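Telomerase reverse transcriptase (PDB 6ZD1) probably extends chromosome ends by copying a template within its RNA component into telomeric DNA repeats, as the reverse transcriptase subunit of telomerase. Local coordinates at residues 162-165 / 166-170; 105-108 / 109-113. All coordinates share one frame; numbering follows the deposited sequence.

Contact 1 of 2, residues 162-165 / 166-170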
loop_
_atom_site.group_PDB
_atom_site.type_symbol
_atom_site.label_atom_id
_atom_site.label_comp_id
_atom_site.label_asym_id
_atom_site.label_seq_id
_atom_site.Cartn_x
_atom_site.Cartn_y
_atom_site.Cartn_z
ATOM N N GLY A 162 3.432 12.688 -26.932
ATOM C CA GLY A 162 4.128 11.432 -27.154
ATOM C C GLY A 162 5.629 11.535 -26.969
ATOM O O GLY A 162 6.272 10.572 -26.542
ATOM N N TYR A 163 6.206 12.700 -27.273
ATOM C CA TYR A 163 7.640 12.886 -27.081
ATOM C C TYR A 163 7.980 12.988 -25.602
ATOM O O TYR A 163 8.848 12.260 -25.102
ATOM C CB TYR A 163 8.119 14.132 -27.823
ATOM C CG TYR A 163 9.559 14.497 -27.529
ATOM C CD1 TYR A 163 10.603 13.743 -28.051
ATOM C CD2 TYR A 163 9.876 15.596 -26.735
ATOM C CE1 TYR A 163 11.923 14.069 -27.788
ATOM C CE2 TYR A 163 11.194 15.930 -26.468
ATOM C CZ TYR A 163 12.214 15.161 -27.000
ATOM O OH TYR A 163 13.531 15.476 -26.747
ATOM N N ILE A 164 7.304 13.888 -24.884
ATOM C CA ILE A 164 7.583 14.053 -23.462
ATOM C C ILE A 164 7.297 12.760 -22.715
ATOM O O ILE A 164 8.035 12.379 -21.797
ATOM C CB ILE A 164 6.774 15.230 -22.889
ATOM C CG1 ILE A 164 7.191 16.536 -23.567
ATOM C CG2 ILE A 164 6.969 15.324 -21.385
ATOM C CD1 ILE A 164 8.677 16.824 -23.479
ATOM N N ASN A 165 6.238 12.052 -23.110
ATOM C CA ASN A 165 5.944 10.761 -22.498
ATOM C C ASN A 165 7.110 9.796 -22.689
ATOM O O ASN A 165 7.555 9.146 -21.737
ATOM C CB ASN A 165 4.652 10.188 -23.084
ATOM C CG ASN A 165 4.132 9.005 -22.302
ATOM O OD1 ASN A 165 4.382 7.854 -22.657
ATOM N ND2 ASN A 165 3.402 9.282 -21.229
ATOM N N TRP A 166 7.641 9.720 -23.912
ATOM C CA TRP A 166 8.798 8.866 -24.163
ATOM C C TRP A 166 10.027 9.344 -23.398
ATOM O O TRP A 166 10.857 8.526 -22.987
ATOM C CB TRP A 166 9.093 8.805 -25.663
ATOM C CG TRP A 166 10.393 8.127 -26.002
ATOM C CD1 TRP A 166 10.624 6.782 -26.079
ATOM C CD2 TRP A 166 11.639 8.765 -26.317
ATOM N NE1 TRP A 166 11.934 6.546 -26.422
ATOM C CE2 TRP A 166 12.579 7.745 -26.571
ATOM C CE3 TRP A 166 12.051 10.099 -26.406
ATOM C CZ2 TRP A 166 13.903 8.018 -26.912
ATOM C CZ3 TRP A 166 13.366 10.366 -26.743
ATOM C CH2 TRP A 166 14.275 9.330 -26.993
ATOM N N VAL A 167 10.173 10.656 -23.201
ATOM C CA VAL A 167 11.306 11.152 -22.423
ATOM C C VAL A 167 11.181 10.734 -20.961
ATOM O O VAL A 167 12.176 10.392 -20.311
ATOM C CB VAL A 167 11.433 12.680 -22.562
ATOM C CG1 VAL A 167 12.468 13.209 -21.584
ATOM C CG2 VAL A 167 11.814 13.056 -23.988
ATOM N N PHE A 168 9.960 10.735 -20.423
ATOM C CA PHE A 168 9.772 10.442 -19.007
ATOM C C PHE A 168 9.692 8.945 -18.722
ATOM O O PHE A 168 10.337 8.462 -17.786
ATOM C CB PHE A 168 8.510 11.141 -18.487
ATOM C CG PHE A 168 8.751 12.535 -17.972
ATOM C CD1 PHE A 168 8.683 12.807 -16.615
ATOM C CD2 PHE A 168 9.039 13.572 -18.842
ATOM C CE1 PHE A 168 8.900 14.089 -16.134
ATOM C CE2 PHE A 168 9.254 14.857 -18.368
ATOM C CZ PHE A 168 9.185 15.115 -17.010
ATOM N N ILE A 169 8.926 8.194 -19.517
ATOM C CA ILE A 169 8.719 6.782 -19.204
ATOM C C ILE A 169 9.828 5.888 -19.757
ATOM O O ILE A 169 10.093 4.821 -19.193
ATOM C CB ILE A 169 7.344 6.298 -19.701
ATOM C CG1 ILE A 169 7.378 6.012 -21.209
ATOM C CG2 ILE A 169 6.255 7.305 -19.337
ATOM C CD1 ILE A 169 6.148 5.294 -21.741
ATOM N N SER A 170 10.483 6.288 -20.848
ATOM C CA SER A 170 11.555 5.485 -21.424
ATOM C C SER A 170 12.933 5.955 -20.981
ATOM O O SER A 170 13.753 5.141 -20.552
ATOM C CB SER A 170 11.475 5.486 -22.958
ATOM O OG SER A 170 10.249 4.937 -23.413
#

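Contact 2 of 2, residues 105-108 / 109-113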
loop_
_atom_site.group_PDB
_atom_site.type_symbol
_atom_site.label_atom_id
_atom_site.label_comp_id
_atom_site.label_asym_id
_atom_site.label_seq_id
_atom_site.Cartn_x
_atom_site.Cartn_y
_atom_site.Cartn_z
ATOM N N LYS A 105 13.694 23.844 -20.711
ATOM C CA LYS A 105 14.538 22.877 -20.016
ATOM C C LYS A 105 14.387 23.007 -18.506
ATOM O O LYS A 105 14.318 22.000 -17.791
ATOM C CB LYS A 105 15.998 23.064 -20.432
ATOM C CG LYS A 105 16.984 22.146 -19.723
ATOM C CD LYS A 105 18.410 22.387 -20.211
ATOM C CE LYS A 105 19.393 21.414 -19.571
ATOM N NZ LYS A 105 20.795 21.635 -20.030
ATOM N N LYS A 106 14.323 24.243 -18.004
ATOM C CA LYS A 106 14.127 24.453 -16.575
ATOM C C LYS A 106 12.805 23.857 -16.110
ATOM O O LYS A 106 12.731 23.253 -15.033
ATOM C CB LYS A 106 14.189 25.946 -16.248
ATOM C CG LYS A 106 15.536 26.597 -16.533
ATOM C CD LYS A 106 16.652 25.952 -15.719
ATOM C CE LYS A 106 17.693 25.290 -16.619
ATOM N NZ LYS A 106 18.772 24.611 -15.844
ATOM N N VAL A 107 11.751 24.015 -16.911
ATOM C CA VAL A 107 10.442 23.490 -16.535
ATOM C C VAL A 107 10.451 21.966 -16.556
ATOM O O VAL A 107 9.960 21.314 -15.626
ATOM C CB VAL A 107 9.351 24.058 -17.459
ATOM C CG1 VAL A 107 7.982 23.549 -17.030
ATOM C CG2 VAL A 107 9.389 25.579 -17.454
ATOM N N ILE A 108 10.998 21.376 -17.621
ATOM C CA ILE A 108 10.996 19.920 -17.740
ATOM C C ILE A 108 11.854 19.290 -16.650
ATOM O O ILE A 108 11.509 18.233 -16.104
ATOM C CB ILE A 108 11.456 19.497 -19.145
ATOM C CG1 ILE A 108 10.517 20.074 -20.203
ATOM C CG2 ILE A 108 11.501 17.981 -19.260
ATOM C CD1 ILE A 108 10.976 19.828 -21.620
ATOM N N GLN A 109 12.977 19.924 -16.307
ATOM C CA GLN A 109 13.828 19.382 -15.252
ATOM C C GLN A 109 13.115 19.396 -13.906
ATOM O O GLN A 109 13.250 18.454 -13.115
ATOM C CB GLN A 109 15.139 20.163 -15.175
ATOM C CG GLN A 109 16.125 19.821 -16.279
ATOM C CD GLN A 109 17.420 20.601 -16.169
ATOM O OE1 GLN A 109 17.447 21.713 -15.641
ATOM N NE2 GLN A 109 18.503 20.018 -16.667
ATOM N N ASP A 110 12.333 20.445 -13.637
ATOM C CA ASP A 110 11.558 20.482 -12.402
ATOM C C ASP A 110 10.517 19.372 -12.378
ATOM O O ASP A 110 10.269 18.765 -11.330
ATOM C CB ASP A 110 10.886 21.845 -12.237
ATOM C CG ASP A 110 11.856 22.929 -11.807
ATOM O OD1 ASP A 110 13.016 22.604 -11.478
ATOM O OD2 ASP A 110 11.451 24.111 -11.797
ATOM N N ARG A 111 9.912 19.073 -13.531
ATOM C CA ARG A 111 8.950 17.979 -13.576
ATOM C C ARG A 111 9.648 16.635 -13.456
ATOM O O ARG A 111 9.055 15.674 -12.953
ATOM C CB ARG A 111 8.130 18.035 -14.866
ATOM C CG ARG A 111 7.416 19.357 -15.128
ATOM C CD ARG A 111 6.216 19.567 -14.216
ATOM N NE ARG A 111 6.607 19.968 -12.868
ATOM C CZ ARG A 111 6.918 21.213 -12.520
ATOM N NH1 ARG A 111 6.884 22.186 -13.423
ATOM N NH2 ARG A 111 7.264 21.487 -11.269
ATOM N N ILE A 112 10.911 16.557 -13.882
ATOM C CA ILE A 112 11.680 15.331 -13.694
ATOM C C ILE A 112 11.963 15.103 -12.215
ATOM O O ILE A 112 11.894 13.969 -11.726
ATOM C CB ILE A 112 12.982 15.375 -14.512
ATOM C CG1 ILE A 112 12.685 15.271 -16.005
ATOM C CG2 ILE A 112 13.911 14.248 -14.099
ATOM C CD1 ILE A 112 13.938 15.279 -16.852
ATOM N N VAL A 113 12.294 16.168 -11.479
ATOM C CA VAL A 113 12.515 16.027 -10.043
ATOM C C VAL A 113 11.232 15.588 -9.350
ATOM O O VAL A 113 11.249 14.706 -8.482
ATOM C CB VAL A 113 13.060 17.335 -9.446
ATOM C CG1 VAL A 113 13.237 17.190 -7.940
ATOM C CG2 VAL A 113 14.369 17.706 -10.110
#

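Contact 1 of 2, residues 162-165 / 166-170
Within helix 158-179 of the telomerase RNA-binding domain, Tyr163 and Val167 meet one turn apart in a CH-pi contact. Val167 CG2 sits 3.8 Å from the centroid of the Tyr163 ring, only 16° off the ring normal, so the methyl lies over the face, displaced toward the phenol end. With CG anti to its backbone N (chi1 172°), the Tyr163 ring stands outward from the helix and offers that face to Val167; its hydroxyl is hydrogen-bonded to the carbonyl of Ala98. Trp166 approaches the same ring obliquely, its CZ3 lying 4.1 Å from Tyr163 CE1; both aromatics also touch Ile44 of helix 36-50. On another side Ile164 and Phe168 run alongside each other, with Ile164 CG2 3.7 Å from Phe168 CD2, and Phe168 makes an edge-to-face contact with Phe115. Asn165 OD1 closely approaches the methyl Ile169 CD1 (3.2 Å), whereas ND2 comes no nearer than 4.0 Å, to Ile169 CG2. Ile169 CG1, set between its own backbone N and carbonyl carbon (chi1 79°), is thereby turned toward Asn165. Beneath them, Ile169 N reaches Asn165 O at 2.8 Å in a nearly straight bond, while Phe168 N adds a weak one. The i to i+4 ladder, with a wider pi-type turn at 167-170, belongs to an amphipathic alpha-helix: Tyr163, Ile164, Trp166, Val167 and Phe168 are buried, Asn165 and Ile169 more exposed.

Contact 2 of 2, residues 105-108 / 109-113
Lys106 NZ donates to Gln109 OE1 at 3.2 Å, a side-chain hydrogen bond between residues three apart on helix 104-117, an amphipathic helix of the telomerase RNA-binding domain. The ammonium group lies somewhat out of the amide's carbonyl plane, by 22°. Lys106 reaches it by folding back at its second and third torsions (chi2 -60°, chi3 117°), which bring the two side chains alongside each other; the third is nearly eclipsed, so the bend is somewhat strained or, for so exposed a lysine, less certain. Lys105 meets the same amide differently: its CE lies over the amide face at Gln109 NE2, 3.3 Å away, where the N-H bonds do not point at it. Gln109 thus meets two lysines, Lys106 at its oxygen and Lys105 over its face at the nitrogen. Lys105 is fully extended and also makes a cation-pi contact with Trp99, a residue that the side chains of Ile108 and Gln109 touch as well.

Regular i to i+4 backbone bonds run beneath these groups, from Gln109 N to Lys105 O (2.9 Å) through to Ile112 N to Ile108 O (2.8 Å). Further along, Arg111 bends at chi2 and chi3, bringing NH1 to 4.0 Å from Val107 CG1, and Asp110 CB lies above its guanidinium group, offset toward the rim. The charge of Arg111 has its strongest partner in Asp114, with which NH2 forms a salt bridge. The apolar side of the helix carries Ile108 and Ile112, both of which pack on Phe168 of helix 158-179, while Ile112 also reaches Val86 of helix 79-93. Between the two isoleucines themselves the contact is looser, with Ile108 CG2 4.4 Å from Ile112 CD1.

Contacts 1 and 2 lie on two helices of the RNA-binding domain that pack against each other, with their centres about 13 Å apart; contact 2 comes first along the chain. Phe168 of contact 1 is the main bridge. Its ring reaches Ile112 CG1 through CZ and the carbonyl oxygen of Arg111 through CE1, each at 3.6 Å, and CE2 lies 3.9 Å from Ile108 CG2. Ile164 extends the interface by one turn, its CD1 being 4.2 Å from Ile108 CD1. The i to i+4 pairs Ile164-Phe168 and Ile108-Ile112 therefore face each other in one apolar seam, whereas the Lys106-Gln109 bond belongs to the more exposed part of contact 2.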